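Local coordinates for glycosyl hydrolase family 2, TIM barrel domain protein (Parabacteroides merdae ATCC 43184, PDB 6DXU) that probably hydrolyses beta-glucuronides in the human gut, as a bacterial beta-glucuronidase of glycoside hydrolase family 2, at residues R350-R353 / M354-D357; R490-F493 / T494-K497; S525-A528 / F529-L532; Y590-F593 / K594-T598; H643-P646 / V647-G650. One frame throughout, in Å; residues are numbered along the deposited sequence.

Contact 1. Residues R350-R353 / M354-D357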
loop_
_atom_site.group_PDB
_atom_site.type_symbol
_atom_site.label_atom_id
_atom_site.label_comp_id
_atom_site.label_asym_id
_atom_site.label_seq_id
_atom_site.Cartn_x
_atom_site.Cartn_y
_atom_site.Cartn_z
ATOM N N ARG D 350 -43.911 -18.305 7.630
ATOM C CA ARG D 350 -45.269 -17.845 7.339
ATOM C C ARG D 350 -45.386 -17.368 5.900
ATOM O O ARG D 350 -46.354 -17.705 5.202
ATOM C CB ARG D 350 -45.672 -16.734 8.311
ATOM C CG ARG D 350 -47.023 -16.093 7.998
ATOM C CD ARG D 350 -47.464 -15.172 9.114
ATOM N NE ARG D 350 -48.759 -14.550 8.839
ATOM C CZ ARG D 350 -49.268 -13.544 9.548
ATOM N NH1 ARG D 350 -48.583 -13.040 10.569
ATOM N NH2 ARG D 350 -50.454 -13.034 9.228
ATOM N N GLU D 351 -44.395 -16.598 5.429
ATOM C CA GLU D 351 -44.436 -16.078 4.065
ATOM C C GLU D 351 -44.405 -17.204 3.040
ATOM O O GLU D 351 -45.152 -17.186 2.051
ATOM C CB GLU D 351 -43.266 -15.113 3.808
ATOM C CG GLU D 351 -43.421 -14.410 2.468
ATOM C CD GLU D 351 -42.351 -13.376 2.197
ATOM O OE1 GLU D 351 -41.906 -12.707 3.156
ATOM O OE2 GLU D 351 -41.962 -13.233 1.022
ATOM N N MET D 352 -43.498 -18.162 3.224
ATOM C CA MET D 352 -43.383 -19.231 2.237
ATOM C C MET D 352 -44.600 -20.146 2.279
ATOM O O MET D 352 -45.033 -20.647 1.240
ATOM C CB MET D 352 -42.093 -20.024 2.454
ATOM C CG MET D 352 -40.793 -19.178 2.299
ATOM S SD MET D 352 -40.712 -18.274 0.736
ATOM C CE MET D 352 -40.701 -19.658 -0.414
ATOM N N ARG D 353 -45.165 -20.365 3.466
ATOM C CA ARG D 353 -46.418 -21.111 3.557
ATOM C C ARG D 353 -47.552 -20.389 2.827
ATOM O O ARG D 353 -48.364 -21.030 2.145
ATOM C CB ARG D 353 -46.765 -21.343 5.028
ATOM C CG ARG D 353 -48.172 -21.916 5.258
ATOM C CD ARG D 353 -48.107 -23.431 5.228
ATOM N NE ARG D 353 -48.546 -23.949 3.940
ATOM C CZ ARG D 353 -48.218 -25.143 3.461
ATOM N NH1 ARG D 353 -48.680 -25.529 2.279
ATOM N NH2 ARG D 353 -47.414 -25.940 4.152
ATOM N N MET D 354 -47.630 -19.055 2.965
ATOM C CA MET D 354 -48.624 -18.274 2.228
ATOM C C MET D 354 -48.466 -18.436 0.720
ATOM O O MET D 354 -49.463 -18.515 -0.012
ATOM C CB MET D 354 -48.517 -16.787 2.581
ATOM C CG MET D 354 -49.188 -16.333 3.858
ATOM S SD MET D 354 -49.090 -14.517 3.944
ATOM C CE MET D 354 -50.275 -14.041 2.703
ATOM N N MET D 355 -47.224 -18.430 0.231
ATOM C CA MET D 355 -46.984 -18.647 -1.195
ATOM C C MET D 355 -47.480 -20.009 -1.639
ATOM O O MET D 355 -48.168 -20.130 -2.658
ATOM C CB MET D 355 -45.488 -18.552 -1.519
ATOM C CG MET D 355 -44.921 -17.199 -1.484
ATOM S SD MET D 355 -43.238 -17.342 -2.116
ATOM C CE MET D 355 -42.677 -15.712 -1.622
ATOM N N LYS D 356 -47.078 -21.061 -0.921
ATOM C CA LYS D 356 -47.488 -22.415 -1.289
ATOM C C LYS D 356 -49.012 -22.548 -1.295
ATOM O O LYS D 356 -49.596 -23.096 -2.240
ATOM C CB LYS D 356 -46.851 -23.417 -0.323
ATOM C CG LYS D 356 -47.200 -24.863 -0.596
ATOM C CD LYS D 356 -46.597 -25.334 -1.894
ATOM C CE LYS D 356 -47.115 -26.740 -2.200
ATOM N NZ LYS D 356 -46.349 -27.383 -3.274
ATOM N N ASP D 357 -49.673 -21.990 -0.280
ATOM C CA ASP D 357 -51.132 -22.006 -0.218
ATOM C C ASP D 357 -51.764 -21.215 -1.355
ATOM O O ASP D 357 -52.963 -21.370 -1.613
ATOM C CB ASP D 357 -51.611 -21.443 1.121
ATOM C CG ASP D 357 -51.342 -22.383 2.277
ATOM O OD1 ASP D 357 -50.983 -23.554 2.026
ATOM O OD2 ASP D 357 -51.478 -21.943 3.436
#
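OD1 of Asp357 is gripped twice by one arginine: NH1 of Arg353 lies 3.0 Å from it and NE of Arg353 3.1 Å, both approaching from the same face of the carboxylate. The grip of this salt bridge is side-on, by NE and NH1, but converges on a single oxygen, with the guanidinium and carboxylate planes 29° apart and both N-H bonds well off straight. Arg353 reaches it by folding back: CG sits anti to the backbone N, and the chain then bends at chi2 (89°) and chi3. This is an i to i+4 ion pair toward the C-terminal end of helix 345-357, which links strands 323-331 and 362-364 in a beta-alpha-beta unit of the TIM barrel. An alanine in place of Asp357 would probably leave the guanidinium without this mate and free to swing away from the helix. CG of Lys356 lies 3.3 Å from NH1 of Arg353, while its amine turns away to the carbonyl of Leu381. On the buried side the thioethers of Met352 and Met355 meet, CE of Met352 being 3.8 Å from SD of Met355. CE of Met355 also lies 3.7 Å from OE2 of Glu351, an oxygen held by Arg332.

Contact 2. Residues R490-F493 / T494-K497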
loop_
_atom_site.group_PDB
_atom_site.type_symbol
_atom_site.label_atom_id
_atom_site.label_comp_id
_atom_site.label_asym_id
_atom_site.label_seq_id
_atom_site.Cartn_x
_atom_site.Cartn_y
_atom_site.Cartn_z
ATOM N N ARG D 490 -46.244 -0.645 -20.240
ATOM C CA ARG D 490 -46.470 -0.406 -21.655
ATOM C C ARG D 490 -47.658 -1.227 -22.138
ATOM O O ARG D 490 -47.892 -2.351 -21.677
ATOM C CB ARG D 490 -45.214 -0.750 -22.470
ATOM C CG ARG D 490 -45.290 -0.396 -23.942
ATOM C CD ARG D 490 -43.905 -0.468 -24.587
ATOM N NE ARG D 490 -42.969 0.472 -23.970
ATOM C CZ ARG D 490 -42.825 1.741 -24.347
ATOM N NH1 ARG D 490 -43.561 2.224 -25.341
ATOM N NH2 ARG D 490 -41.949 2.528 -23.732
ATOM N N GLY D 491 -48.404 -0.649 -23.074
ATOM C CA GLY D 491 -49.464 -1.359 -23.759
ATOM C C GLY D 491 -50.647 -1.769 -22.898
ATOM O O GLY D 491 -50.893 -1.247 -21.806
ATOM N N VAL D 492 -51.360 -2.770 -23.398
ATOM C CA VAL D 492 -52.576 -3.258 -22.762
ATOM C C VAL D 492 -52.369 -4.717 -22.402
ATOM O O VAL D 492 -51.631 -5.440 -23.080
ATOM C CB VAL D 492 -53.789 -3.077 -23.697
ATOM C CG1 VAL D 492 -53.986 -1.594 -24.001
ATOM C CG2 VAL D 492 -53.591 -3.876 -24.996
ATOM N N PHE D 493 -53.007 -5.154 -21.315
ATOM C CA PHE D 493 -52.685 -6.505 -20.891
ATOM C C PHE D 493 -53.285 -7.565 -21.809
ATOM O O PHE D 493 -52.837 -8.715 -21.761
ATOM C CB PHE D 493 -53.059 -6.745 -19.411
ATOM C CG PHE D 493 -54.528 -6.556 -19.055
ATOM C CD1 PHE D 493 -54.904 -5.557 -18.158
ATOM C CD2 PHE D 493 -55.505 -7.430 -19.518
ATOM C CE1 PHE D 493 -56.236 -5.398 -17.773
ATOM C CE2 PHE D 493 -56.836 -7.277 -19.140
ATOM C CZ PHE D 493 -57.200 -6.249 -18.260
ATOM N N THR D 494 -54.246 -7.214 -22.672
ATOM C CA THR D 494 -54.728 -8.203 -23.635
ATOM C C THR D 494 -53.691 -8.545 -24.704
ATOM O O THR D 494 -53.902 -9.503 -25.453
ATOM C CB THR D 494 -56.019 -7.711 -24.306
ATOM O OG1 THR D 494 -55.815 -6.384 -24.799
ATOM C CG2 THR D 494 -57.167 -7.704 -23.316
ATOM N N ASP D 495 -52.584 -7.805 -24.783
ATOM C CA ASP D 495 -51.473 -8.152 -25.666
ATOM C C ASP D 495 -50.494 -9.160 -25.062
ATOM O O ASP D 495 -49.528 -9.529 -25.739
ATOM C CB ASP D 495 -50.710 -6.894 -26.079
ATOM C CG ASP D 495 -51.422 -6.111 -27.168
ATOM O OD1 ASP D 495 -52.384 -6.646 -27.753
ATOM O OD2 ASP D 495 -51.004 -4.972 -27.455
ATOM N N TYR D 496 -50.725 -9.625 -23.832
ATOM C CA TYR D 496 -49.748 -10.469 -23.144
ATOM C C TYR D 496 -49.383 -11.707 -23.969
ATOM O O TYR D 496 -48.199 -12.001 -24.181
ATOM C CB TYR D 496 -50.295 -10.878 -21.773
ATOM C CG TYR D 496 -49.638 -12.121 -21.201
ATOM C CD1 TYR D 496 -50.343 -13.324 -21.099
ATOM C CD2 TYR D 496 -48.311 -12.100 -20.794
ATOM C CE1 TYR D 496 -49.742 -14.468 -20.581
ATOM C CE2 TYR D 496 -47.701 -13.230 -20.289
ATOM C CZ TYR D 496 -48.419 -14.407 -20.186
ATOM O OH TYR D 496 -47.806 -15.532 -19.678
ATOM N N LYS D 497 -50.387 -12.444 -24.447
ATOM C CA LYS D 497 -50.111 -13.701 -25.140
ATOM C C LYS D 497 -49.339 -13.466 -26.434
ATOM O O LYS D 497 -48.355 -14.167 -26.720
ATOM C CB LYS D 497 -51.417 -14.441 -25.424
ATOM C CG LYS D 497 -51.227 -15.777 -26.134
ATOM C CD LYS D 497 -52.539 -16.526 -26.188
ATOM C CE LYS D 497 -52.446 -17.773 -27.038
ATOM N NZ LYS D 497 -53.727 -18.544 -26.928
#
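The entry to helix 496-504 in the TIM-barrel domain is made by two overlapping turns, each closed by a backbone bond from residue i+3 back to residue i. N of Asp495 donates to O of Val492 at 3.1 Å, and N of Tyr496 donates to O of Phe493, also at 3.1 Å. Both donors stand well above the carbonyl plane of their acceptor, by 49° and 59°, as suits a tight turn. The side chains sort themselves around this bend. Val492 carries the apolar share through one branch: CG2, set between its backbone N and carbonyl carbon (CG1 having chi1 -61°), touches OG1 of Thr494 at 3.4 Å and OD2 of Asp495 at 3.7 Å. That carboxylate is not left to the methyl, since OD2 accepts a bond from the backbone N of Gly538. Phe493 turns its ring into the protein, where it meets Trp574 and Leu571 on helix 565-579. Tyr496 likewise heads for that helix, its hydroxyl bonded to Gln579 and its ring meeting His575, so the bend is seated on a neighbouring helix from two positions three residues apart. At the root of the tyrosine side chain, CB lies 3.3 Å from O of Phe493.

Contact 3. Residues S525-A528 / F529-L532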
loop_
_atom_site.group_PDB
_atom_site.type_symbol
_atom_site.label_atom_id
_atom_site.label_comp_id
_atom_site.label_asym_id
_atom_site.label_seq_id
_atom_site.Cartn_x
_atom_site.Cartn_y
_atom_site.Cartn_z
ATOM N N SER D 525 -62.196 0.551 -7.228
ATOM C CA SER D 525 -62.755 1.434 -8.243
ATOM C C SER D 525 -63.987 0.798 -8.862
ATOM O O SER D 525 -64.005 -0.406 -9.129
ATOM C CB SER D 525 -61.736 1.747 -9.346
ATOM O OG SER D 525 -62.273 2.628 -10.328
ATOM N N GLU D 526 -65.028 1.610 -9.040
ATOM C CA GLU D 526 -66.192 1.175 -9.805
ATOM C C GLU D 526 -65.883 1.080 -11.300
ATOM O O GLU D 526 -66.618 0.396 -12.024
ATOM C CB GLU D 526 -67.385 2.107 -9.550
ATOM C CG GLU D 526 -67.996 1.991 -8.142
ATOM C CD GLU D 526 -68.662 0.650 -7.861
ATOM O OE1 GLU D 526 -68.759 -0.207 -8.770
ATOM O OE2 GLU D 526 -69.093 0.443 -6.707
ATOM N N ASP D 527 -64.866 1.811 -11.786
ATOM C CA ASP D 527 -64.392 1.692 -13.172
ATOM C C ASP D 527 -62.861 1.724 -13.211
ATOM O O ASP D 527 -62.253 2.800 -13.286
ATOM C CB ASP D 527 -64.983 2.791 -14.048
ATOM C CG ASP D 527 -64.622 2.626 -15.518
ATOM O OD1 ASP D 527 -63.929 1.639 -15.876
ATOM O OD2 ASP D 527 -65.033 3.495 -16.317
ATOM N N ALA D 528 -62.245 0.541 -13.231
ATOM C CA ALA D 528 -60.786 0.458 -13.213
ATOM C C ALA D 528 -60.149 1.034 -14.468
ATOM O O ALA D 528 -58.962 1.382 -14.448
ATOM C CB ALA D 528 -60.348 -1.000 -13.053
ATOM N N PHE D 529 -60.903 1.148 -15.557
ATOM C CA PHE D 529 -60.362 1.590 -16.832
ATOM C C PHE D 529 -60.720 3.035 -17.133
ATOM O O PHE D 529 -60.545 3.485 -18.270
ATOM C CB PHE D 529 -60.868 0.675 -17.948
ATOM C CG PHE D 529 -60.528 -0.767 -17.735
ATOM C CD1 PHE D 529 -59.218 -1.203 -17.810
ATOM C CD2 PHE D 529 -61.521 -1.690 -17.451
ATOM C CE1 PHE D 529 -58.904 -2.535 -17.603
ATOM C CE2 PHE D 529 -61.210 -3.027 -17.244
ATOM C CZ PHE D 529 -59.898 -3.447 -17.319
ATOM N N TYR D 530 -61.089 3.803 -16.104
ATOM C CA TYR D 530 -61.727 5.096 -16.324
ATOM C C TYR D 530 -60.828 6.033 -17.123
ATOM O O TYR D 530 -61.293 6.722 -18.040
ATOM C CB TYR D 530 -62.071 5.700 -14.962
ATOM C CG TYR D 530 -62.974 6.914 -14.956
ATOM C CD1 TYR D 530 -62.515 8.146 -14.489
ATOM C CD2 TYR D 530 -64.288 6.829 -15.397
ATOM C CE1 TYR D 530 -63.351 9.260 -14.459
ATOM C CE2 TYR D 530 -65.130 7.934 -15.372
ATOM C CZ TYR D 530 -64.658 9.142 -14.907
ATOM O OH TYR D 530 -65.504 10.229 -14.888
ATOM N N ASN D 531 -59.543 6.077 -16.791
ATOM C CA ASN D 531 -58.581 6.893 -17.520
ATOM C C ASN D 531 -57.674 6.068 -18.429
ATOM O O ASN D 531 -56.609 6.550 -18.825
ATOM C CB ASN D 531 -57.756 7.724 -16.536
ATOM C CG ASN D 531 -58.601 8.752 -15.816
ATOM O OD1 ASN D 531 -59.362 9.486 -16.446
ATOM N ND2 ASN D 531 -58.505 8.784 -14.492
ATOM N N LEU D 532 -58.066 4.834 -18.764
ATOM C CA LEU D 532 -57.201 3.923 -19.508
ATOM C C LEU D 532 -57.769 3.530 -20.864
ATOM O O LEU D 532 -57.258 2.598 -21.489
ATOM C CB LEU D 532 -56.943 2.661 -18.683
ATOM C CG LEU D 532 -56.342 2.919 -17.307
ATOM C CD1 LEU D 532 -56.133 1.610 -16.567
ATOM C CD2 LEU D 532 -55.025 3.648 -17.491
HETATM O O HOH W 1 -58.454 4.708 -14.662
#
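Two type I beta turns, Asp527 to Tyr530 and Phe529 to Leu532, overlap in the long loop between strand 512-513 and helix 557-560, sharing Phe529 and Tyr530. The hydrogen bonds of the first turn centre on Asp527. Its O accepts from N of Tyr530 at 3.2 Å, closing the turn, while its OD1 takes N of Phe529 at 3.1 Å from above the carboxylate plane, an Asx turn laid over the beta turn. The other oxygen, OD2, pairs with Lys533. With a leucine at Asp527, N of Phe529 is likely to lose this acceptor and Lys533 this counter-charge. Water adds a further link: it accepts from N of Asn531 at 2.8 Å and donates weakly to O of Ala528. Among the van der Waals contacts, OD2 of Asp527 lies in the plane of the Tyr530 ring, 3.5 Å from CD2 at its edge, with carboxylate and ring planes 76° apart. Leu532 and Ala528 both touch Tyr567 of helix 565-579, and CD1 of Leu532 lies 3.5 Å from O of Ala528.

Contact 4. Residues Y590-F593 / K594-T598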
loop_
_atom_site.group_PDB
_atom_site.type_symbol
_atom_site.label_atom_id
_atom_site.label_comp_id
_atom_site.label_asym_id
_atom_site.label_seq_id
_atom_site.Cartn_x
_atom_site.Cartn_y
_atom_site.Cartn_z
ATOM N N TYR D 590 -44.774 -13.782 -11.482
ATOM C CA TYR D 590 -45.296 -12.467 -11.117
ATOM C C TYR D 590 -44.285 -11.720 -10.243
ATOM O O TYR D 590 -43.582 -12.325 -9.427
ATOM C CB TYR D 590 -46.634 -12.646 -10.375
ATOM C CG TYR D 590 -47.305 -11.328 -10.052
ATOM C CD1 TYR D 590 -46.938 -10.605 -8.915
ATOM C CD2 TYR D 590 -48.279 -10.789 -10.892
ATOM C CE1 TYR D 590 -47.507 -9.373 -8.631
ATOM C CE2 TYR D 590 -48.872 -9.552 -10.603
ATOM C CZ TYR D 590 -48.473 -8.851 -9.470
ATOM O OH TYR D 590 -49.028 -7.612 -9.168
ATOM N N TRP D 591 -44.217 -10.388 -10.401
ATOM C CA TRP D 591 -43.313 -9.546 -9.609
ATOM C C TRP D 591 -44.077 -8.545 -8.746
ATOM O O TRP D 591 -44.717 -7.633 -9.294
ATOM C CB TRP D 591 -42.329 -8.772 -10.504
ATOM C CG TRP D 591 -41.474 -7.829 -9.688
ATOM C CD1 TRP D 591 -41.780 -6.547 -9.305
ATOM C CD2 TRP D 591 -40.195 -8.124 -9.103
ATOM N NE1 TRP D 591 -40.758 -6.025 -8.526
ATOM C CE2 TRP D 591 -39.772 -6.971 -8.399
ATOM C CE3 TRP D 591 -39.353 -9.239 -9.134
ATOM C CZ2 TRP D 591 -38.559 -6.916 -7.717
ATOM C CZ3 TRP D 591 -38.137 -9.182 -8.452
ATOM C CH2 TRP D 591 -37.754 -8.024 -7.759
ATOM N N PRO D 592 -43.998 -8.603 -7.409
ATOM C CA PRO D 592 -43.486 -9.660 -6.544
ATOM C C PRO D 592 -44.639 -10.290 -5.783
ATOM O O PRO D 592 -45.801 -9.901 -5.960
ATOM C CB PRO D 592 -42.603 -8.899 -5.570
ATOM C CG PRO D 592 -43.473 -7.661 -5.289
ATOM C CD PRO D 592 -44.186 -7.360 -6.632
ATOM N N PHE D 593 -44.314 -11.211 -4.880
ATOM C CA PHE D 593 -45.337 -11.748 -3.993
ATOM C C PHE D 593 -45.829 -10.691 -3.008
ATOM O O PHE D 593 -47.040 -10.558 -2.773
ATOM C CB PHE D 593 -44.784 -12.954 -3.243
ATOM C CG PHE D 593 -45.786 -13.631 -2.363
ATOM C CD1 PHE D 593 -46.920 -14.204 -2.907
ATOM C CD2 PHE D 593 -45.580 -13.717 -0.997
ATOM C CE1 PHE D 593 -47.843 -14.851 -2.104
ATOM C CE2 PHE D 593 -46.485 -14.362 -0.188
ATOM C CZ PHE D 593 -47.623 -14.938 -0.737
ATOM N N LYS D 594 -44.898 -9.959 -2.389
ATOM C CA LYS D 594 -45.214 -9.072 -1.277
ATOM C C LYS D 594 -44.654 -7.681 -1.529
ATOM O O LYS D 594 -43.512 -7.540 -1.993
ATOM C CB LYS D 594 -44.656 -9.641 0.040
ATOM C CG LYS D 594 -45.029 -8.848 1.285
ATOM C CD LYS D 594 -44.431 -9.475 2.532
ATOM C CE LYS D 594 -42.941 -9.076 2.657
ATOM N NZ LYS D 594 -42.213 -9.890 3.695
ATOM N N ASP D 595 -45.463 -6.651 -1.227
ATOM C CA ASP D 595 -44.973 -5.266 -1.258
ATOM C C ASP D 595 -43.634 -5.166 -0.539
ATOM O O ASP D 595 -43.443 -5.777 0.519
ATOM C CB ASP D 595 -45.963 -4.314 -0.564
ATOM C CG ASP D 595 -47.246 -4.056 -1.367
ATOM O OD1 ASP D 595 -47.382 -4.506 -2.530
ATOM O OD2 ASP D 595 -48.133 -3.378 -0.804
ATOM N N PHE D 596 -42.714 -4.368 -1.094
ATOM C CA PHE D 596 -41.396 -4.187 -0.507
ATOM C C PHE D 596 -40.933 -2.755 -0.727
ATOM O O PHE D 596 -41.380 -2.063 -1.647
ATOM C CB PHE D 596 -40.364 -5.152 -1.102
ATOM C CG PHE D 596 -40.101 -4.910 -2.554
ATOM C CD1 PHE D 596 -39.079 -4.063 -2.965
ATOM C CD2 PHE D 596 -40.899 -5.511 -3.511
ATOM C CE1 PHE D 596 -38.847 -3.836 -4.313
ATOM C CE2 PHE D 596 -40.692 -5.281 -4.860
ATOM C CZ PHE D 596 -39.644 -4.443 -5.262
ATOM N N SER D 597 -40.008 -2.322 0.121
ATOM C CA SER D 597 -39.538 -0.944 0.074
ATOM C C SER D 597 -38.485 -0.735 -1.009
ATOM O O SER D 597 -37.668 -1.614 -1.295
ATOM C CB SER D 597 -38.976 -0.524 1.434
ATOM O OG SER D 597 -38.411 0.785 1.354
ATOM N N THR D 598 -38.517 0.448 -1.623
ATOM C CA THR D 598 -37.554 0.828 -2.646
ATOM C C THR D 598 -37.220 2.313 -2.520
ATOM O O THR D 598 -38.125 3.146 -2.304
ATOM C CB THR D 598 -38.079 0.519 -4.062
ATOM O OG1 THR D 598 -37.224 1.135 -5.023
ATOM C CG2 THR D 598 -39.496 1.045 -4.255
#
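Phe596 turns its ring back over the preceding bend, where Trp591 and Pro592 receive it. Its chi1 of 65° sets CG between the backbone N and the carbonyl carbon, and from there the far side of the ring reaches the indole: CZ of Phe596 lies 3.6 Å from CZ2 of Trp591. The five-membered ring of Trp591 and the Phe596 ring are nearly perpendicular, at 88°, but the approach is oblique. Trp591 takes the extended first torsion (chi1 176°), which carries the indole forward to the phenylalanine. Between them in sequence stands Pro592, preceded by a cis peptide bond. Its CG meets the edge of the Phe596 ring in plane, 3.7 Å from CE2, and sits 3.3 Å from O of Lys594. The kinked chain just past barrel strand 587-589 thus leads into strand 596-597, which pairs with strand 609-610. Lys594 bends at chi3, its amine making a salt bridge to Glu351 and hydrogen bonds to the carbonyl of Asp335 and ND1 of His336. No hydrogen bond joins the two segments of this buried bend: the side-chain contact across it is apolar, while the lysine charge is answered by Glu351 on helix 345-357.

Contact 5. Residues H643-P646 / V647-G650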
loop_
_atom_site.group_PDB
_atom_site.type_symbol
_atom_site.label_atom_id
_atom_site.label_comp_id
_atom_site.label_asym_id
_atom_site.label_seq_id
_atom_site.Cartn_x
_atom_site.Cartn_y
_atom_site.Cartn_z
ATOM N N HIS D 643 -63.385 -7.603 -0.080
ATOM C CA HIS D 643 -63.306 -7.710 1.375
ATOM C C HIS D 643 -62.855 -6.405 2.025
ATOM O O HIS D 643 -63.311 -6.081 3.129
ATOM C CB HIS D 643 -62.364 -8.846 1.766
ATOM C CG HIS D 643 -63.007 -10.195 1.743
ATOM N ND1 HIS D 643 -63.114 -10.987 2.865
ATOM C CD2 HIS D 643 -63.603 -10.883 0.739
ATOM C CE1 HIS D 643 -63.731 -12.113 2.551
ATOM N NE2 HIS D 643 -64.035 -12.077 1.266
ATOM N N THR D 644 -61.985 -5.632 1.360
ATOM C CA THR D 644 -61.499 -4.359 1.892
ATOM C C THR D 644 -62.132 -3.170 1.181
ATOM O O THR D 644 -61.530 -2.102 1.097
ATOM C CB THR D 644 -59.972 -4.248 1.791
ATOM O OG1 THR D 644 -59.559 -4.339 0.413
ATOM C CG2 THR D 644 -59.300 -5.350 2.605
ATOM N N TRP D 645 -63.342 -3.349 0.648
ATOM C CA TRP D 645 -64.050 -2.314 -0.103
ATOM C C TRP D 645 -65.337 -2.017 0.654
ATOM O O TRP D 645 -66.375 -2.644 0.389
ATOM C CB TRP D 645 -64.341 -2.785 -1.524
ATOM C CG TRP D 645 -64.825 -1.707 -2.443
ATOM C CD1 TRP D 645 -64.916 -0.385 -2.169
ATOM C CD2 TRP D 645 -65.270 -1.875 -3.799
ATOM N NE1 TRP D 645 -65.376 0.295 -3.278
ATOM C CE2 TRP D 645 -65.603 -0.600 -4.289
ATOM C CE3 TRP D 645 -65.396 -2.982 -4.650
ATOM C CZ2 TRP D 645 -66.067 -0.392 -5.591
ATOM C CZ3 TRP D 645 -65.866 -2.776 -5.940
ATOM C CH2 TRP D 645 -66.198 -1.484 -6.395
ATOM N N PRO D 646 -65.321 -1.079 1.606
ATOM C CA PRO D 646 -66.486 -0.922 2.494
ATOM C C PRO D 646 -67.675 -0.210 1.857
ATOM O O PRO D 646 -68.833 -0.488 2.210
ATOM C CB PRO D 646 -65.919 -0.112 3.667
ATOM C CG PRO D 646 -64.783 0.643 3.096
ATOM C CD PRO D 646 -64.166 -0.283 2.064
ATOM N N VAL D 647 -67.421 0.696 0.915
ATOM C CA VAL D 647 -68.472 1.524 0.333
ATOM C C VAL D 647 -68.366 1.493 -1.189
ATOM O O VAL D 647 -67.407 2.028 -1.763
ATOM C CB VAL D 647 -68.429 2.973 0.840
ATOM C CG1 VAL D 647 -69.717 3.683 0.441
ATOM C CG2 VAL D 647 -68.250 3.013 2.358
ATOM N N ARG D 648 -69.354 0.880 -1.839
ATOM C CA ARG D 648 -69.535 0.979 -3.281
ATOM C C ARG D 648 -70.412 2.185 -3.629
ATOM O O ARG D 648 -70.984 2.845 -2.754
ATOM C CB ARG D 648 -70.146 -0.306 -3.823
ATOM C CG ARG D 648 -69.209 -1.499 -3.744
ATOM C CD ARG D 648 -69.733 -2.659 -4.604
ATOM N NE ARG D 648 -69.512 -2.380 -6.018
ATOM C CZ ARG D 648 -69.552 -3.295 -6.983
ATOM N NH1 ARG D 648 -69.810 -4.560 -6.687
ATOM N NH2 ARG D 648 -69.316 -2.935 -8.241
ATOM N N TRP D 649 -70.514 2.487 -4.923
ATOM C CA TRP D 649 -71.278 3.667 -5.303
ATOM C C TRP D 649 -71.814 3.543 -6.725
ATOM O O TRP D 649 -71.375 2.705 -7.518
ATOM C CB TRP D 649 -70.449 4.954 -5.147
ATOM C CG TRP D 649 -69.298 5.100 -6.097
ATOM C CD1 TRP D 649 -69.328 5.676 -7.330
ATOM C CD2 TRP D 649 -67.938 4.692 -5.877
ATOM N NE1 TRP D 649 -68.080 5.639 -7.905
ATOM C CE2 TRP D 649 -67.206 5.043 -7.033
ATOM C CE3 TRP D 649 -67.273 4.062 -4.820
ATOM C CZ2 TRP D 649 -65.836 4.778 -7.165
ATOM C CZ3 TRP D 649 -65.904 3.807 -4.948
ATOM C CH2 TRP D 649 -65.207 4.156 -6.118
ATOM N N GLY D 650 -72.787 4.392 -7.029
ATOM C CA GLY D 650 -73.408 4.421 -8.334
ATOM C C GLY D 650 -74.841 4.900 -8.210
ATOM O O GLY D 650 -75.257 5.408 -7.175
#
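Different first torsions bring Arg648 over one face of the Trp645 indole: the indole CG stands anti to its backbone N (chi1 -169°), whereas CG of Arg648 is anti to its own carbonyl carbon. CG of Arg648 then rests 3.7 Å from the centroid of the six-membered ring of Trp645, 11° off the ring normal, a CH-pi contact over the face. Further along, a bend at chi3 keeps the arginine over the same ring, with NE of Arg648 3.5 Å from CH2 of Trp645. Guanidinium and indole planes are 31° apart, a tilted overlap, and CZ3 of Trp645 lies over one guanidinium face near its rim. These residues lead into and form strand 647-649, an outermost strand of a mixed sheet, which runs parallel to strand 715-726. The arginine's polar end is engaged beyond the indole, by Glu526, the carbonyl of Glu657 and the hydroxyl of Tyr697, so its nitrogens are bonded while its aliphatic part lies on the tryptophan. His524 stacks with the Trp645 indole. Trp649 meets that indole at its edge, CZ3 of Trp649 lying in the Trp645 plane and 3.9 Å from NE1 of Trp645.

In the fold
From the N terminus the five contacts follow in series; none nests within or crosses another, and each closes only a local turn or helix stretch. Contact 1 lies on helix 345-357 of the barrel, contact 2 opens helix 496-504, and contact 3 lies in the long loop after strand 512-513. Contact 4 follows barrel strand 587-589 and returns to touch contact 1, where Phe593 packs on Met355. Contacts 2 and 3 meet through Phe493 and Phe529, beside helix 565-579. Contact 5 introduces the edge strand of a later beta sheet and is tied back to contact 3 by the salt bridge of Glu526 with Arg648, joining that sheet to the barrel-domain loop.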